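Long-range contact in metallo-beta-lactamase (Simiduia agarivorans, PDB 6MFI), which probably hydrolyses beta-lactam antibiotics as a class B3 metallo-beta-lactamase with two zinc ions in its active site: residues T29-W43 / P48-C62. Sequence-based numbering, arbitrary orientation.
Sequences TAEHWVDSCADWDAW and PPFRVLGNTYYVGTC
Trp33, on the inner side of helix 30-36, reaches onto residues 48-62 and meets Phe50, Pro48, Tyr58 and Cys62 in turn. Its CG lies anti to the backbone N (chi1 -165°), which carries the indole away from the helix toward the strands. CB packs on CD2 of Phe50; CG and CD1 then receive the Phe50 ring edge over one indole face, with Trp33 CD1 3.4 Å from Phe50 CE2 and the planes at 66°, an edge-to-face pair. At the indole edge, Trp33 CD1 also lies 3.0 Å from Pro48 O, near the ring plane. NE1 gives its hydrogen to a water, 2.6 Å from Trp33 NE1 to the water oxygen, which has Pro48 O and Gly60 O within hydrogen-bonding distance, among more acceptors than protons. Tyr58 CE1 sits 3.5 Å from Trp33 NE1, its ring at 80° to the indole, while its hydroxyl donates to Thr61 O. CZ2 meets CA and O of Cys62, CH2, the atom farthest from CB, still reaches Cys62 O, and the other indole face carries CB of Cys37. The Cys37-Cys62 disulfide (SG to SG 2.0 Å) ties Cys37, the first residue past the helix, to the loop after strand 56-58. Beyond it, Thr61 OG1 donates to Trp43 O at 2.7 Å, and the Trp43 side chain approaches the zinc ligands Asp114 and His253. The contact joins the N-terminal helix, through an aromatic cluster and a disulfide, to the outer beta-hairpin and following loop of the seven-stranded sheet in the alpha-beta/beta-alpha metallo-beta-lactamase fold, with its Trp43 end beside the dizinc site.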
loop_
_atom_site.group_PDB
_atom_site.type_symbol
_atom_site.label_atom_id
_atom_site.label_comp_id
_atom_site.label_asym_id
_atom_site.label_seq_id
_atom_site.Cartn_x
_atom_site.Cartn_y
_atom_site.Cartn_z
ATOM N N THR A 29 2.641 18.809 -9.952
ATOM C CA THR A 29 3.176 17.572 -10.498
ATOM C C THR A 29 2.150 16.453 -10.470
ATOM O O THR A 29 2.363 15.416 -11.108
ATOM C CB THR A 29 4.439 17.130 -9.743
ATOM O OG1 THR A 29 4.740 15.768 -10.070
ATOM C CG2 THR A 29 4.246 17.248 -8.243
ATOM N N ALA A 30 1.046 16.642 -9.745
ATOM C CA ALA A 30 -0.075 15.719 -9.839
ATOM C C ALA A 30 -0.897 15.969 -11.097
ATOM O O ALA A 30 -1.509 15.034 -11.623
ATOM C CB ALA A 30 -0.956 15.825 -8.592
ATOM N N GLU A 31 -0.927 17.211 -11.588
ATOM C CA GLU A 31 -1.483 17.455 -12.915
ATOM C C GLU A 31 -0.636 16.778 -13.983
ATOM O O GLU A 31 -1.167 16.170 -14.919
ATOM C CB GLU A 31 -1.579 18.956 -13.190
ATOM C CG GLU A 31 -1.999 19.277 -14.620
ATOM C CD GLU A 31 -1.199 20.409 -15.234
ATOM O OE1 GLU A 31 -0.696 21.268 -14.482
ATOM O OE2 GLU A 31 -1.058 20.427 -16.475
ATOM N N HIS A 32 0.690 16.876 -13.855
ATOM C CA HIS A 32 1.579 16.140 -14.744
ATOM C C HIS A 32 1.385 14.638 -14.601
ATOM O O HIS A 32 1.553 13.895 -15.574
ATOM C CB HIS A 32 3.033 16.521 -14.462
ATOM C CG HIS A 32 4.013 15.938 -15.431
ATOM N ND1 HIS A 32 3.738 15.794 -16.773
ATOM C CD2 HIS A 32 5.268 15.461 -15.252
ATOM C CE1 HIS A 32 4.781 15.255 -17.380
ATOM N NE2 HIS A 32 5.723 15.042 -16.478
ATOM N N TRP A 33 1.024 14.173 -13.401
ATOM C CA TRP A 33 0.784 12.747 -13.197
ATOM C C TRP A 33 -0.444 12.277 -13.964
ATOM O O TRP A 33 -0.427 11.199 -14.570
ATOM C CB TRP A 33 0.634 12.445 -11.707
ATOM C CG TRP A 33 0.737 10.985 -11.384
ATOM C CD1 TRP A 33 1.851 10.315 -10.971
ATOM C CD2 TRP A 33 -0.313 10.012 -11.454
ATOM N NE1 TRP A 33 1.560 8.987 -10.775
ATOM C CE2 TRP A 33 0.239 8.774 -11.065
ATOM C CE3 TRP A 33 -1.665 10.066 -11.804
ATOM C CZ2 TRP A 33 -0.514 7.603 -11.018
ATOM C CZ3 TRP A 33 -2.411 8.903 -11.757
ATOM C CH2 TRP A 33 -1.833 7.687 -11.367
ATOM N N VAL A 34 -1.522 13.064 -13.940
ATOM C CA VAL A 34 -2.720 12.705 -14.696
ATOM C C VAL A 34 -2.417 12.682 -16.187
ATOM O O VAL A 34 -2.919 11.826 -16.928
ATOM C CB VAL A 34 -3.872 13.673 -14.366
ATOM C CG1 VAL A 34 -5.133 13.276 -15.116
ATOM C CG2 VAL A 34 -4.132 13.697 -12.869
ATOM N N ASP A 35 -1.580 13.612 -16.653
ATOM C CA ASP A 35 -1.199 13.624 -18.060
ATOM C C ASP A 35 -0.215 12.507 -18.388
ATOM O O ASP A 35 -0.139 12.071 -19.543
ATOM C CB ASP A 35 -0.601 14.981 -18.433
ATOM C CG ASP A 35 -1.586 16.122 -18.259
ATOM O OD1 ASP A 35 -2.802 15.892 -18.426
ATOM O OD2 ASP A 35 -1.142 17.250 -17.955
ATOM N N SER A 36 0.540 12.032 -17.398
ATOM C CA SER A 36 1.562 11.021 -17.640
ATOM C C SER A 36 1.075 9.603 -17.382
ATOM O O SER A 36 1.568 8.664 -18.017
ATOM C CB SER A 36 2.792 11.287 -16.767
ATOM O OG SER A 36 3.298 12.593 -16.980
ATOM N N CYS A 37 0.126 9.421 -16.467
ATOM C CA CYS A 37 -0.333 8.100 -16.065
ATOM C C CYS A 37 -1.826 7.956 -16.323
ATOM O O CYS A 37 -2.590 8.915 -16.173
ATOM C CB CYS A 37 -0.028 7.845 -14.584
ATOM S SG CYS A 37 1.720 8.040 -14.146
ATOM N N ALA A 38 -2.235 6.751 -16.705
ATOM C CA ALA A 38 -3.620 6.440 -17.022
ATOM C C ALA A 38 -4.222 5.557 -15.931
ATOM O O ALA A 38 -3.549 5.147 -14.981
ATOM C CB ALA A 38 -3.716 5.764 -18.391
ATOM N N ASP A 39 -5.511 5.268 -16.079
ATOM C CA ASP A 39 -6.199 4.397 -15.136
ATOM C C ASP A 39 -5.790 2.947 -15.368
ATOM O O ASP A 39 -5.775 2.474 -16.508
ATOM C CB ASP A 39 -7.713 4.552 -15.276
ATOM C CG ASP A 39 -8.267 5.660 -14.403
ATOM O OD1 ASP A 39 -7.822 5.785 -13.243
ATOM O OD2 ASP A 39 -9.150 6.407 -14.876
ATOM N N TRP A 40 -5.463 2.249 -14.281
ATOM C CA TRP A 40 -5.032 0.852 -14.334
ATOM C C TRP A 40 -3.847 0.682 -15.282
ATOM O O TRP A 40 -3.836 -0.181 -16.162
ATOM C CB TRP A 40 -6.191 -0.063 -14.733
ATOM C CG TRP A 40 -7.350 -0.013 -13.787
ATOM C CD1 TRP A 40 -8.605 0.453 -14.053
ATOM C CD2 TRP A 40 -7.370 -0.464 -12.427
ATOM N NE1 TRP A 40 -9.402 0.330 -12.941
ATOM C CE2 TRP A 40 -8.667 -0.232 -11.929
ATOM C CE3 TRP A 40 -6.415 -1.037 -11.581
ATOM C CZ2 TRP A 40 -9.034 -0.552 -10.623
ATOM C CZ3 TRP A 40 -6.781 -1.355 -10.286
ATOM C CH2 TRP A 40 -8.080 -1.111 -9.819
ATOM N N ASP A 41 -2.839 1.529 -15.093
ATOM C CA ASP A 41 -1.674 1.521 -15.960
ATOM C C ASP A 41 -0.784 0.318 -15.651
ATOM O O ASP A 41 -1.013 -0.438 -14.702
ATOM C CB ASP A 41 -0.888 2.821 -15.805
ATOM C CG ASP A 41 -0.475 3.416 -17.135
ATOM O OD1 ASP A 41 -0.251 2.640 -18.089
ATOM O OD2 ASP A 41 -0.375 4.657 -17.226
ATOM N N ALA A 42 0.248 0.147 -16.476
ATOM C CA ALA A 42 1.198 -0.937 -16.268
ATOM C C ALA A 42 1.921 -0.761 -14.937
ATOM O O ALA A 42 2.179 0.358 -14.487
ATOM C CB ALA A 42 2.206 -0.991 -17.415
ATOM N N TRP A 43 2.247 -1.891 -14.305
ATOM C CA TRP A 43 2.854 -1.851 -12.978
ATOM C C TRP A 43 4.223 -1.183 -13.008
ATOM O O TRP A 43 4.583 -0.448 -12.082
ATOM C CB TRP A 43 2.967 -3.266 -12.409
ATOM C CG TRP A 43 1.653 -3.891 -12.059
ATOM C CD1 TRP A 43 0.451 -3.261 -11.931
ATOM C CD2 TRP A 43 1.410 -5.277 -11.789
ATOM N NE1 TRP A 43 -0.527 -4.168 -11.599
ATOM C CE2 TRP A 43 0.037 -5.413 -11.506
ATOM C CE3 TRP A 43 2.220 -6.416 -11.762
ATOM C CZ2 TRP A 43 -0.544 -6.642 -11.198
ATOM C CZ3 TRP A 43 1.643 -7.634 -11.455
ATOM C CH2 TRP A 43 0.274 -7.738 -11.178
ATOM N N PRO A 48 5.711 10.250 -12.735
ATOM C CA PRO A 48 6.296 11.337 -11.950
ATOM C C PRO A 48 5.827 11.283 -10.508
ATOM O O PRO A 48 4.743 10.754 -10.216
ATOM C CB PRO A 48 5.774 12.595 -12.657
ATOM C CG PRO A 48 4.448 12.172 -13.195
ATOM C CD PRO A 48 4.575 10.708 -13.555
ATOM N N PRO A 49 6.616 11.808 -9.575
ATOM C CA PRO A 49 6.161 11.923 -8.190
ATOM C C PRO A 49 5.440 13.237 -7.944
ATOM O O PRO A 49 5.706 14.257 -8.582
ATOM C CB PRO A 49 7.473 11.860 -7.399
ATOM C CG PRO A 49 8.457 12.533 -8.304
ATOM C CD PRO A 49 8.021 12.228 -9.728
ATOM N N PHE A 50 4.509 13.203 -6.993
ATOM C CA PHE A 50 3.762 14.401 -6.647
ATOM C C PHE A 50 3.460 14.402 -5.156
ATOM O O PHE A 50 3.504 13.364 -4.490
ATOM C CB PHE A 50 2.465 14.523 -7.461
ATOM C CG PHE A 50 1.508 13.379 -7.267
ATOM C CD1 PHE A 50 0.518 13.443 -6.301
ATOM C CD2 PHE A 50 1.588 12.250 -8.065
ATOM C CE1 PHE A 50 -0.367 12.396 -6.123
ATOM C CE2 PHE A 50 0.704 11.202 -7.894
ATOM C CZ PHE A 50 -0.274 11.276 -6.922
ATOM N N ARG A 51 3.152 15.590 -4.644
ATOM C CA ARG A 51 2.834 15.759 -3.234
ATOM C C ARG A 51 1.363 15.452 -2.987
ATOM O O ARG A 51 0.483 16.002 -3.659
ATOM C CB ARG A 51 3.161 17.184 -2.786
ATOM C CG ARG A 51 2.400 17.644 -1.554
ATOM C CD ARG A 51 2.721 19.091 -1.231
ATOM N NE ARG A 51 4.126 19.271 -0.876
ATOM C CZ ARG A 51 4.551 19.602 0.340
ATOM N NH1 ARG A 51 3.678 19.795 1.318
ATOM N NH2 ARG A 51 5.847 19.742 0.575
ATOM N N VAL A 52 1.098 14.571 -2.025
ATOM C CA VAL A 52 -0.279 14.272 -1.644
ATOM C C VAL A 52 -0.815 15.340 -0.699
ATOM O O VAL A 52 -1.783 16.044 -1.012
ATOM C CB VAL A 52 -0.374 12.867 -1.019
ATOM C CG1 VAL A 52 -1.794 12.585 -0.559
ATOM C CG2 VAL A 52 0.090 11.811 -2.016
ATOM N N LEU A 53 -0.185 15.480 0.469
ATOM C CA LEU A 53 -0.565 16.489 1.451
ATOM C C LEU A 53 0.518 16.633 2.514
ATOM O O LEU A 53 0.895 15.651 3.161
ATOM C CB LEU A 53 -1.907 16.134 2.099
ATOM C CG LEU A 53 -2.655 17.286 2.773
ATOM C CD1 LEU A 53 -4.155 17.129 2.589
ATOM C CD2 LEU A 53 -2.303 17.381 4.250
ATOM N N GLY A 54 1.022 17.853 2.699
ATOM C CA GLY A 54 2.058 18.116 3.681
ATOM C C GLY A 54 3.343 17.339 3.462
ATOM O O GLY A 54 4.017 17.508 2.443
ATOM N N ASN A 55 3.692 16.486 4.419
ATOM C CA ASN A 55 4.919 15.705 4.363
ATOM C C ASN A 55 4.763 14.406 3.584
ATOM O O ASN A 55 5.729 13.644 3.485
ATOM C CB ASN A 55 5.410 15.394 5.783
ATOM C CG ASN A 55 4.436 14.527 6.562
ATOM O OD1 ASN A 55 3.250 14.449 6.232
ATOM N ND2 ASN A 55 4.934 13.866 7.599
ATOM N N THR A 56 3.584 14.138 3.029
ATOM C CA THR A 56 3.299 12.876 2.357
ATOM C C THR A 56 3.368 13.067 0.847
ATOM O O THR A 56 2.785 14.014 0.309
ATOM C CB THR A 56 1.922 12.346 2.763
ATOM O OG1 THR A 56 1.923 12.041 4.163
ATOM C CG2 THR A 56 1.576 11.091 1.979
ATOM N N TYR A 57 4.080 12.166 0.167
ATOM C CA TYR A 57 4.263 12.238 -1.275
ATOM C C TYR A 57 3.959 10.890 -1.911
ATOM O O TYR A 57 4.061 9.841 -1.268
ATOM C CB TYR A 57 5.694 12.655 -1.648
ATOM C CG TYR A 57 6.127 13.991 -1.088
ATOM C CD1 TYR A 57 6.623 14.098 0.205
ATOM C CD2 TYR A 57 6.052 15.144 -1.859
ATOM C CE1 TYR A 57 7.024 15.317 0.717
ATOM C CE2 TYR A 57 6.449 16.367 -1.355
ATOM C CZ TYR A 57 6.935 16.448 -0.067
ATOM O OH TYR A 57 7.332 17.664 0.440
ATOM N N TYR A 58 3.589 10.932 -3.187
ATOM C CA TYR A 58 3.438 9.741 -4.011
ATOM C C TYR A 58 4.711 9.568 -4.829
ATOM O O TYR A 58 5.072 10.454 -5.610
ATOM C CB TYR A 58 2.216 9.859 -4.922
ATOM C CG TYR A 58 1.953 8.643 -5.787
ATOM C CD1 TYR A 58 2.597 8.479 -7.009
ATOM C CD2 TYR A 58 1.054 7.665 -5.387
ATOM C CE1 TYR A 58 2.357 7.371 -7.802
ATOM C CE2 TYR A 58 0.806 6.556 -6.173
ATOM C CZ TYR A 58 1.462 6.413 -7.378
ATOM O OH TYR A 58 1.217 5.308 -8.163
ATOM N N VAL A 59 5.388 8.437 -4.648
ATOM C CA VAL A 59 6.646 8.172 -5.333
ATOM C C VAL A 59 6.589 6.867 -6.126
ATOM O O VAL A 59 7.621 6.327 -6.505
ATOM C CB VAL A 59 7.827 8.168 -4.343
ATOM C CG1 VAL A 59 8.041 9.557 -3.765
ATOM C CG2 VAL A 59 7.594 7.152 -3.235
ATOM N N GLY A 60 5.387 6.360 -6.388
ATOM C CA GLY A 60 5.216 5.106 -7.088
ATOM C C GLY A 60 5.167 5.277 -8.594
ATOM O O GLY A 60 5.428 6.349 -9.143
ATOM N N THR A 61 4.822 4.184 -9.268
ATOM C CA THR A 61 4.710 4.165 -10.721
ATOM C C THR A 61 3.319 4.650 -11.126
ATOM O O THR A 61 2.536 5.131 -10.302
ATOM C CB THR A 61 4.990 2.764 -11.255
ATOM O OG1 THR A 61 3.983 1.863 -10.778
ATOM C CG2 THR A 61 6.348 2.278 -10.777
ATOM N N CYS A 62 2.995 4.538 -12.415
ATOM C CA CYS A 62 1.641 4.825 -12.875
ATOM C C CYS A 62 0.654 3.724 -12.514
ATOM O O CYS A 62 -0.557 3.968 -12.529
ATOM C CB CYS A 62 1.623 5.046 -14.390
ATOM S SG CYS A 62 2.628 6.425 -14.978
HETATM O O HOH W 1 3.949 8.076 -10.660
#